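Local coordinates for EscN (Escherichia coli O127:H6, PDB 2OBL), which belongs to the ATP synthase alpha/beta family, has a P-loop core domain and is a component of a type III secretion system, at residues D63-C68 / Q322-Q327; S85-M90 / H255-D260. The protein carries 1 engineered substitution. One frame throughout, in Å; residues are numbered along the deposited sequence.

Going from the N terminus, the chain first reaches the end of helix 60-65, the first half of contact 1. It then runs into helix 84-94, the first half of contact 2. Most of the P-loop core follows, and the loop 255-260 closes contact 2. The chain goes on through the C-terminal helices until 322-327 closes contact 1. Contact 2 is therefore nested inside the larger loop closed by contact 1. The centres of the two contacts lie about 11 Å apart, and the contacts touch: Gln327 N probably hydrogen-bonds to Phe256 O at 2.9 Å. Contact 1 ties helix 60-65 to helix 318-325, and contact 2 ties helix 84-94 to the loop after helix 248-251.

Contact 1 of 2, residues D63-C68 / Q322-Q327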
loop_
_atom_site.group_PDB
_atom_site.type_symbol
_atom_site.label_atom_id
_atom_site.label_comp_id
_atom_site.label_asym_id
_atom_site.label_seq_id
_atom_site.Cartn_x
_atom_site.Cartn_y
_atom_site.Cartn_z
ATOM N N ASP A 63 1.347 -11.583 -2.705
ATOM C CA ASP A 63 0.903 -12.241 -3.937
ATOM C C ASP A 63 0.445 -13.681 -3.677
ATOM O O ASP A 63 -0.505 -14.183 -4.309
ATOM C CB ASP A 63 2.036 -12.262 -4.966
ATOM C CG ASP A 63 2.455 -10.862 -5.431
ATOM O OD1 ASP A 63 1.689 -9.891 -5.263
ATOM O OD2 ASP A 63 3.567 -10.745 -5.984
ATOM N N GLY A 64 1.137 -14.353 -2.760
ATOM C CA GLY A 64 0.822 -15.744 -2.440
ATOM C C GLY A 64 -0.377 -15.925 -1.524
ATOM O O GLY A 64 -1.256 -16.745 -1.805
ATOM N N LEU A 65 -0.421 -15.159 -0.435
ATOM C CA LEU A 65 -1.383 -15.420 0.648
ATOM C C LEU A 65 -2.473 -14.380 0.809
ATOM O O LEU A 65 -3.446 -14.620 1.531
ATOM C CB LEU A 65 -0.650 -15.535 1.987
ATOM C CG LEU A 65 0.516 -16.519 2.052
ATOM C CD1 LEU A 65 1.160 -16.439 3.432
ATOM C CD2 LEU A 65 0.017 -17.939 1.762
ATOM N N LEU A 66 -2.296 -13.208 0.196
ATOM C CA LEU A 66 -3.205 -12.084 0.429
ATOM C C LEU A 66 -3.388 -11.326 -0.876
ATOM O O LEU A 66 -3.309 -10.097 -0.906
ATOM C CB LEU A 66 -2.602 -11.141 1.472
ATOM C CG LEU A 66 -2.244 -11.724 2.841
ATOM C CD1 LEU A 66 -1.143 -10.898 3.566
ATOM C CD2 LEU A 66 -3.509 -11.813 3.672
ATOM N N THR A 67 -3.615 -12.071 -1.948
ATOM C CA THR A 67 -3.492 -11.536 -3.301
ATOM C C THR A 67 -4.348 -10.309 -3.570
ATOM O O THR A 67 -5.551 -10.291 -3.286
ATOM C CB THR A 67 -3.821 -12.607 -4.346
ATOM O OG1 THR A 67 -3.255 -13.860 -3.929
ATOM C CG2 THR A 67 -3.276 -12.199 -5.695
ATOM N N CYS A 68 -3.701 -9.287 -4.120
ATOM C CA CYS A 68 -4.359 -8.023 -4.442
ATOM C C CYS A 68 -5.048 -8.136 -5.788
ATOM O O CYS A 68 -4.702 -8.995 -6.590
ATOM C CB CYS A 68 -3.347 -6.887 -4.527
ATOM S SG CYS A 68 -2.499 -6.511 -3.004
ATOM N N GLN A 322 8.959 -20.015 6.057
ATOM C CA GLN A 322 9.662 -18.790 6.419
ATOM C C GLN A 322 10.491 -18.223 5.261
ATOM O O GLN A 322 10.496 -17.015 5.042
ATOM C CB GLN A 322 10.522 -18.997 7.676
ATOM C CG GLN A 322 9.706 -19.274 8.933
ATOM C CD GLN A 322 8.729 -18.154 9.252
ATOM O OE1 GLN A 322 7.535 -18.384 9.462
ATOM N NE2 GLN A 322 9.231 -16.932 9.275
ATOM N N ASN A 323 11.176 -19.089 4.516
ATOM C CA ASN A 323 11.910 -18.650 3.323
ATOM C C ASN A 323 10.997 -18.087 2.238
ATOM O O ASN A 323 11.427 -17.287 1.393
ATOM C CB ASN A 323 12.727 -19.797 2.726
ATOM C CG ASN A 323 13.961 -20.118 3.531
ATOM O OD1 ASN A 323 14.291 -19.427 4.496
ATOM N ND2 ASN A 323 14.659 -21.173 3.135
ATOM N N PHE A 324 9.743 -18.528 2.257
ATOM C CA PHE A 324 8.746 -18.064 1.301
ATOM C C PHE A 324 8.253 -16.654 1.669
ATOM O O PHE A 324 8.271 -15.735 0.839
ATOM C CB PHE A 324 7.574 -19.051 1.245
ATOM C CG PHE A 324 6.438 -18.609 0.345
ATOM C CD1 PHE A 324 6.530 -18.742 -1.033
ATOM C CD2 PHE A 324 5.279 -18.067 0.883
ATOM C CE1 PHE A 324 5.491 -18.343 -1.860
ATOM C CE2 PHE A 324 4.232 -17.651 0.054
ATOM C CZ PHE A 324 4.342 -17.798 -1.314
ATOM N N ILE A 325 7.823 -16.481 2.914
ATOM C CA ILE A 325 7.223 -15.198 3.307
ATOM C C ILE A 325 8.258 -14.136 3.643
ATOM O O ILE A 325 8.017 -12.946 3.434
ATOM C CB ILE A 325 6.197 -15.336 4.458
ATOM C CG1 ILE A 325 6.843 -15.949 5.702
ATOM C CG2 ILE A 325 4.985 -16.144 3.989
ATOM C CD1 ILE A 325 5.900 -16.073 6.905
ATOM N N GLN A 326 9.400 -14.553 4.178
ATOM C CA GLN A 326 10.497 -13.618 4.339
ATOM C C GLN A 326 11.144 -13.467 2.972
ATOM O O GLN A 326 11.284 -14.448 2.219
ATOM C CB GLN A 326 11.500 -14.086 5.408
ATOM C CG GLN A 326 10.924 -14.093 6.814
ATOM C CD GLN A 326 11.898 -14.629 7.846
ATOM O OE1 GLN A 326 11.569 -15.530 8.623
ATOM N NE2 GLN A 326 13.113 -14.090 7.847
ATOM N N GLN A 327 11.520 -12.240 2.639
ATOM C CA GLN A 327 11.998 -11.934 1.304
ATOM C C GLN A 327 12.850 -10.678 1.330
ATOM O O GLN A 327 12.396 -9.617 1.760
ATOM C CB GLN A 327 10.804 -11.707 0.391
ATOM C CG GLN A 327 11.138 -11.564 -1.078
ATOM C CD GLN A 327 9.882 -11.384 -1.895
ATOM O OE1 GLN A 327 8.784 -11.422 -1.356
ATOM N NE2 GLN A 327 10.031 -11.192 -3.194
#
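Gly64 and Ile325 mark the closest backbone approach, with their CA atoms 8.6 Å apart near the ends of helices 60-65 and 318-325. Phe324 spans this gap. With CG anti to the backbone N (chi1 176°), its ring reaches the first helix edge-on. Gly64 has no side chain, and Phe324 CZ lies 4.2 Å from Gly64 CA. Leu65 also sits at the ring edge, near the ring plane, with CG 4.4 Å from Phe324 CE2. Neither residue lies over a ring face.

The second apolar pair is Leu65 and Ile325, whose side chains cross at about a right angle. Methyl meets methyl here, with Leu65 CD1 3.9 Å from Ile325 CG2. Leu65 also packs on helices 275-290 and 335-345, so it is wedged among several helices.

Polar bonds hold each segment in shape. Thr67 OG1 donates to Asp63 O at 2.8 Å, from above the carbonyl plane, and so ties the turn back to the helix end. Gln322 NE2 donates to Gln326 OE1 at 2.8 Å, in the carbonyl plane and on a lone pair. Arg60 joins the two sides: its side chain binds Phe324 O and Gln326 O, carbonyls at and just past the end of helix 318-325, while its backbone N binds Gln327 OE1.

This is buried helix-end to helix-end packing. It joins a helix of the P-loop nucleotide-binding domain to a helix of the C-terminal domain of this type III secretion protein.

Contact 2 of 2, residues S85-M90 / H255-D260; sequences STLLGM and HFPAID
Leu87, on helix 84-94, points at Pro257, and their CA atoms are 6.3 Å apart. Its CB stands back, 4.9 Å from Pro257 CB. The first torsion, 176°, sets CG opposite the backbone N and carries the branch to the loop. Leu87 CG itself stays 4.8 Å from Pro257 CB. The tip makes the real contact: Leu87 CD1 lies 4.0 Å from Pro257 CG, with Pro257 CB almost as near. The other methyl, Leu87 CD2, comes no nearer to Ile259 than 4.6 Å, at Ile259 CD1, which is not a close contact.

One helical turn later, Met90 meets the same proline. Met90 SD is 4.3 Å from Pro257 CG. Pro257 CG thus meets two side chains of one helix. A cis peptide bond precedes Pro257, and an inverse gamma turn centred on Ala258 follows it.

Ser85, in the first turn of helix 84-94, probably belongs to a P-loop (Walker A). Between the two segments the contact is wholly apolar. It rests on van der Waals packing and burial, and the fit of the proline against the helix depends on shape rather than on directed bonds.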
loop_
_atom_site.group_PDB
_atom_site.type_symbol
_atom_site.label_atom_id
_atom_site.label_comp_id
_atom_site.label_asym_id
_atom_site.label_seq_id
_atom_site.Cartn_x
_atom_site.Cartn_y
_atom_site.Cartn_z
ATOM N N SER A 85 9.137 1.574 4.687
ATOM C CA SER A 85 9.637 2.174 3.448
ATOM C C SER A 85 10.254 1.114 2.523
ATOM O O SER A 85 10.093 1.162 1.293
ATOM C CB SER A 85 10.610 3.313 3.748
ATOM O OG SER A 85 9.886 4.435 4.242
ATOM N N THR A 86 10.929 0.143 3.125
ATOM C CA THR A 86 11.527 -0.964 2.365
ATOM C C THR A 86 10.461 -1.772 1.616
ATOM O O THR A 86 10.630 -2.109 0.434
ATOM C CB THR A 86 12.337 -1.894 3.290
ATOM O OG1 THR A 86 13.429 -1.157 3.851
ATOM C CG2 THR A 86 12.910 -3.081 2.503
ATOM N N LEU A 87 9.357 -2.070 2.302
ATOM C CA LEU A 87 8.242 -2.755 1.667
ATOM C C LEU A 87 7.635 -1.918 0.548
ATOM O O LEU A 87 7.315 -2.450 -0.520
ATOM C CB LEU A 87 7.160 -3.133 2.683
ATOM C CG LEU A 87 5.915 -3.782 2.082
ATOM C CD1 LEU A 87 6.225 -5.123 1.389
ATOM C CD2 LEU A 87 4.839 -3.977 3.163
ATOM N N LEU A 88 7.467 -0.617 0.786
ATOM C CA LEU A 88 6.914 0.262 -0.241
ATOM C C LEU A 88 7.851 0.275 -1.451
ATOM O O LEU A 88 7.404 0.247 -2.580
ATOM C CB LEU A 88 6.741 1.691 0.271
ATOM C CG LEU A 88 5.752 1.879 1.424
ATOM C CD1 LEU A 88 5.424 3.340 1.616
ATOM C CD2 LEU A 88 4.484 1.088 1.156
ATOM N N GLY A 89 9.149 0.331 -1.199
ATOM C CA GLY A 89 10.122 0.256 -2.290
ATOM C C GLY A 89 9.998 -1.034 -3.086
ATOM O O GLY A 89 10.023 -1.023 -4.319
ATOM N N MET A 90 9.880 -2.156 -2.385
ATOM C CA MET A 90 9.780 -3.454 -3.057
ATOM C C MET A 90 8.568 -3.480 -3.965
ATOM O O MET A 90 8.605 -4.007 -5.082
ATOM C CB MET A 90 9.644 -4.566 -2.027
ATOM C CG MET A 90 10.929 -4.880 -1.317
ATOM S SD MET A 90 10.654 -6.171 -0.093
ATOM C CE MET A 90 9.949 -7.467 -1.101
ATOM N N HIS A 255 12.349 -10.385 10.804
ATOM C CA HIS A 255 11.465 -11.056 9.867
ATOM C C HIS A 255 10.871 -9.993 8.944
ATOM O O HIS A 255 9.970 -9.254 9.335
ATOM C CB HIS A 255 10.376 -11.782 10.661
ATOM C CG HIS A 255 9.309 -12.415 9.823
ATOM N ND1 HIS A 255 8.981 -13.749 9.929
ATOM C CD2 HIS A 255 8.460 -11.891 8.904
ATOM C CE1 HIS A 255 7.998 -14.026 9.090
ATOM N NE2 HIS A 255 7.663 -12.917 8.457
ATOM N N PHE A 256 11.406 -9.903 7.728
ATOM C CA PHE A 256 10.978 -8.885 6.759
ATOM C C PHE A 256 10.625 -9.451 5.383
ATOM O O PHE A 256 11.339 -10.332 4.878
ATOM C CB PHE A 256 12.071 -7.834 6.576
ATOM C CG PHE A 256 12.385 -7.059 7.821
ATOM C CD1 PHE A 256 11.509 -6.096 8.291
ATOM C CD2 PHE A 256 13.566 -7.280 8.506
ATOM C CE1 PHE A 256 11.810 -5.371 9.443
ATOM C CE2 PHE A 256 13.876 -6.562 9.656
ATOM C CZ PHE A 256 13.005 -5.610 10.118
ATOM N N PRO A 257 9.551 -8.930 4.749
ATOM C CA PRO A 257 8.605 -7.911 5.261
ATOM C C PRO A 257 7.918 -8.357 6.547
ATOM O O PRO A 257 7.582 -9.528 6.670
ATOM C CB PRO A 257 7.562 -7.810 4.139
ATOM C CG PRO A 257 8.320 -8.229 2.893
ATOM C CD PRO A 257 9.209 -9.343 3.373
ATOM N N ALA A 258 7.685 -7.430 7.486
ATOM C CA ALA A 258 7.205 -7.783 8.821
ATOM C C ALA A 258 5.685 -7.920 8.855
ATOM O O ALA A 258 5.025 -7.401 9.758
ATOM C CB ALA A 258 7.671 -6.757 9.848
ATOM N N ILE A 259 5.149 -8.635 7.875
ATOM C CA ILE A 259 3.715 -8.745 7.706
ATOM C C ILE A 259 3.135 -9.823 8.619
ATOM O O ILE A 259 3.513 -10.993 8.542
ATOM C CB ILE A 259 3.339 -9.083 6.249
ATOM C CG1 ILE A 259 3.852 -8.008 5.277
ATOM C CG2 ILE A 259 1.843 -9.260 6.142
ATOM C CD1 ILE A 259 3.842 -8.467 3.790
ATOM N N ASP A 260 2.206 -9.431 9.477
ATOM C CA ASP A 260 1.494 -10.415 10.280
ATOM C C ASP A 260 0.355 -10.953 9.438
ATOM O O ASP A 260 -0.628 -10.258 9.192
ATOM C CB ASP A 260 0.957 -9.771 11.558
ATOM C CG ASP A 260 0.336 -10.787 12.511
ATOM O OD1 ASP A 260 -0.585 -11.512 12.092
ATOM O OD2 ASP A 260 0.772 -10.847 13.680
#